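Local coordinates for protein thymine dioxygenase (PDB 5C3R) that probably acts as an iron- and 2-oxoglutarate-dependent dioxygenase that oxidises the methyl group of thymine, at residues D188-L193 / A292-P297. Sequence-based numbering, arbitrary orientation.
With HMU (5-hydroxymethyl uracil), chain G; AKG (2-oxoglutaric acid), chain F.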
loop_
_atom_site.group_PDB
_atom_site.type_symbol
_atom_site.label_atom_id
_atom_site.label_comp_id
_atom_site.label_asym_id
_atom_site.label_seq_id
_atom_site.Cartn_x
_atom_site.Cartn_y
_atom_site.Cartn_z
ATOM N N ASP A 188 -3.987 -9.677 9.734
ATOM C CA ASP A 188 -2.529 -9.530 9.822
ATOM C C ASP A 188 -2.045 -8.451 8.846
ATOM O O ASP A 188 -1.208 -8.699 7.983
ATOM C CB ASP A 188 -1.832 -10.870 9.551
ATOM C CG ASP A 188 -1.972 -11.842 10.703
ATOM O OD1 ASP A 188 -1.805 -11.413 11.865
ATOM O OD2 ASP A 188 -2.233 -13.036 10.452
ATOM N N ASN A 189 -2.575 -7.247 9.015
ATOM C CA ASN A 189 -2.361 -6.157 8.084
ATOM C C ASN A 189 -1.439 -5.130 8.700
ATOM O O ASN A 189 -1.188 -5.169 9.905
ATOM C CB ASN A 189 -3.703 -5.518 7.736
ATOM C CG ASN A 189 -4.711 -6.530 7.228
ATOM O OD1 ASN A 189 -4.353 -7.502 6.567
ATOM N ND2 ASN A 189 -5.975 -6.314 7.545
ATOM N N ILE A 190 -0.930 -4.218 7.876
ATOM C CA ILE A 190 -0.013 -3.182 8.346
ATOM C C ILE A 190 -0.468 -1.810 7.870
ATOM O O ILE A 190 -0.567 -1.554 6.675
ATOM C CB ILE A 190 1.434 -3.447 7.881
ATOM C CG1 ILE A 190 1.959 -4.770 8.457
ATOM C CG2 ILE A 190 2.361 -2.300 8.269
ATOM C CD1 ILE A 190 2.146 -4.783 9.962
ATOM N N LEU A 191 -0.752 -0.940 8.833
ATOM C CA LEU A 191 -1.126 0.443 8.574
ATOM C C LEU A 191 0.149 1.272 8.538
ATOM O O LEU A 191 0.757 1.530 9.583
ATOM C CB LEU A 191 -2.064 0.932 9.683
ATOM C CG LEU A 191 -2.448 2.406 9.776
ATOM C CD1 LEU A 191 -3.153 2.877 8.514
ATOM C CD2 LEU A 191 -3.341 2.599 10.993
ATOM N N ARG A 192 0.561 1.672 7.336
ATOM C CA ARG A 192 1.749 2.499 7.166
ATOM C C ARG A 192 1.368 3.963 6.974
ATOM O O ARG A 192 0.828 4.345 5.940
ATOM C CB ARG A 192 2.579 2.015 5.975
ATOM C CG ARG A 192 3.821 2.862 5.702
ATOM C CD ARG A 192 4.547 2.452 4.430
ATOM N NE ARG A 192 5.658 1.529 4.678
ATOM C CZ ARG A 192 6.505 1.091 3.741
ATOM N NH1 ARG A 192 6.382 1.469 2.466
ATOM N NH2 ARG A 192 7.481 0.256 4.077
ATOM N N LEU A 193 1.663 4.781 7.977
ATOM C CA LEU A 193 1.521 6.229 7.857
ATOM C C LEU A 193 2.774 6.756 7.178
ATOM O O LEU A 193 3.881 6.332 7.506
ATOM C CB LEU A 193 1.358 6.878 9.232
ATOM C CG LEU A 193 0.247 6.316 10.123
ATOM C CD1 LEU A 193 0.276 7.017 11.468
ATOM C CD2 LEU A 193 -1.121 6.469 9.483
ATOM N N ALA A 292 -0.713 4.033 3.554
ATOM C CA ALA A 292 -0.759 2.746 2.878
ATOM C C ALA A 292 -1.141 1.675 3.879
ATOM O O ALA A 292 -0.380 1.367 4.791
ATOM C CB ALA A 292 0.584 2.427 2.249
ATOM N N TYR A 293 -2.330 1.110 3.707
ATOM C CA TYR A 293 -2.774 0.005 4.537
ATOM C C TYR A 293 -2.522 -1.293 3.778
ATOM O O TYR A 293 -3.283 -1.673 2.885
ATOM C CB TYR A 293 -4.254 0.168 4.881
ATOM C CG TYR A 293 -4.781 -0.843 5.866
ATOM C CD1 TYR A 293 -4.677 -0.627 7.234
ATOM C CD2 TYR A 293 -5.396 -2.011 5.433
ATOM C CE1 TYR A 293 -5.164 -1.547 8.146
ATOM C CE2 TYR A 293 -5.901 -2.934 6.336
ATOM C CZ TYR A 293 -5.782 -2.698 7.694
ATOM O OH TYR A 293 -6.275 -3.612 8.603
ATOM N N PHE A 294 -1.440 -1.969 4.130
ATOM C CA PHE A 294 -1.076 -3.212 3.473
ATOM C C PHE A 294 -1.935 -4.340 4.019
ATOM O O PHE A 294 -1.881 -4.637 5.209
ATOM C CB PHE A 294 0.407 -3.517 3.690
ATOM C CG PHE A 294 1.323 -2.443 3.182
ATOM C CD1 PHE A 294 1.325 -2.100 1.844
ATOM C CD2 PHE A 294 2.186 -1.777 4.042
ATOM C CE1 PHE A 294 2.172 -1.108 1.365
ATOM C CE2 PHE A 294 3.034 -0.795 3.570
ATOM C CZ PHE A 294 3.023 -0.457 2.231
ATOM N N CYS A 295 -2.742 -4.947 3.148
ATOM C CA CYS A 295 -3.546 -6.106 3.519
ATOM C C CYS A 295 -2.805 -7.392 3.126
ATOM O O CYS A 295 -2.213 -7.471 2.041
ATOM C CB CYS A 295 -4.921 -6.054 2.850
ATOM S SG CYS A 295 -5.852 -4.506 3.068
ATOM N N ASN A 296 -2.830 -8.379 4.019
ATOM C CA ASN A 296 -2.182 -9.672 3.800
ATOM C C ASN A 296 -3.107 -10.838 4.141
ATOM O O ASN A 296 -4.024 -10.680 4.946
ATOM C CB ASN A 296 -0.951 -9.798 4.694
ATOM C CG ASN A 296 0.068 -8.711 4.442
ATOM O OD1 ASN A 296 0.586 -8.579 3.333
ATOM N ND2 ASN A 296 0.380 -7.939 5.477
ATOM N N PRO A 297 -2.861 -12.018 3.540
ATOM C CA PRO A 297 -3.512 -13.217 4.055
ATOM C C PRO A 297 -3.077 -13.467 5.495
ATOM O O PRO A 297 -2.048 -12.949 5.924
ATOM C CB PRO A 297 -2.993 -14.335 3.139
ATOM C CG PRO A 297 -2.485 -13.652 1.931
ATOM C CD PRO A 297 -1.987 -12.322 2.393
HETATM N N1 HMU G . 5.817 -3.079 3.618
HETATM C C2 HMU G . 4.750 -4.077 3.753
HETATM O O2 HMU G . 4.474 -4.535 4.838
HETATM N N3 HMU G . 4.021 -4.516 2.555
HETATM C C4 HMU G . 4.356 -3.968 1.285
HETATM O O3 HMU G . 5.962 -0.973 -0.017
HETATM O O4 HMU G . 3.744 -4.340 0.315
HETATM C C5 HMU G . 5.419 -2.967 1.168
HETATM C CM5 HMU G . 5.796 -2.362 -0.168
HETATM C C6 HMU G . 6.135 -2.539 2.359
HETATM C C1 AKG F . 4.090 2.139 -0.387
HETATM O O1 AKG F . 4.209 0.920 -0.630
HETATM O O2 AKG F . 4.311 2.591 0.756
HETATM C C2 AKG F . 3.690 3.049 -1.474
HETATM O O5 AKG F . 3.527 2.596 -2.611
HETATM C C3 AKG F . 3.500 4.528 -1.173
HETATM C C4 AKG F . 2.707 5.241 -2.266
HETATM C C5 AKG F . 2.306 6.647 -1.854
HETATM O O3 AKG F . 1.459 7.226 -2.557
HETATM O O4 AKG F . 2.816 7.201 -0.848
HETATM O O HOH W 1 -4.967 -11.308 7.602
#
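Strands 190-193 and 292-295 run antiparallel, their axes 4.6 Å apart at 161°, with Ile190–Phe294 and Arg192–Ala292 as hydrogen-bonded pairs flanking the non-hydrogen-bonded pair Leu191–Tyr293. Beyond Ile190, side-chain amides carry the pairing on. With CG anti to its carbonyl carbon (chi1 -54°), Asn189 leans over the partner chain: OD1 accepts a hydrogen bond from Asn296 N at 3.1 Å, the donor tilted from the carbonyl plane, and ND2 gives a hydrogen to Tyr293 OH at 2.9 Å, close to the amide plane. Asn296 returns the favour, its ND2 donating almost straight to Asp188 O, 3.1 Å away and in the carbonyl plane. A water accepts from Asp188 N and lies close to Asn296 O.

The two faces differ sharply. On one, Leu191 crosses Tyr293 at about a right angle, Leu191 CB lying 3.9 Å from Tyr293 CD1, and helix 147-173 packs over both. The other looks into the active site. There Arg192 extends from the strand, then bends at chi3, bringing NE to 3.7 Å from Phe294 CE2; the ring edge points through CE2 at a face of the guanidinium, the planes 82° apart. Arg192 NH1 donates to 2-oxoglutarate O2 at 2.9 Å, near the guanidinium plane, while NE pairs with Glu124. Hydroxymethyl uracil lies over one face of Phe294, its C2 3.5 Å from CD2, and the C1 carboxylate of 2-oxoglutarate sits at the ring's edge. Tyr196, Arg288 and Ser290 also hold the cosubstrate.

This is a pair of core strands of the double-stranded beta-helix characteristic of 2-oxoglutarate oxygenases. The salt bridge to Glu124 should help fix the guanidinium's rotation, and Arg192's positive charge probably favours that carboxylate. Phe294, touching one ligand with a face and the other with its edge, gives the pyrimidine an apolar floor close to the metal site.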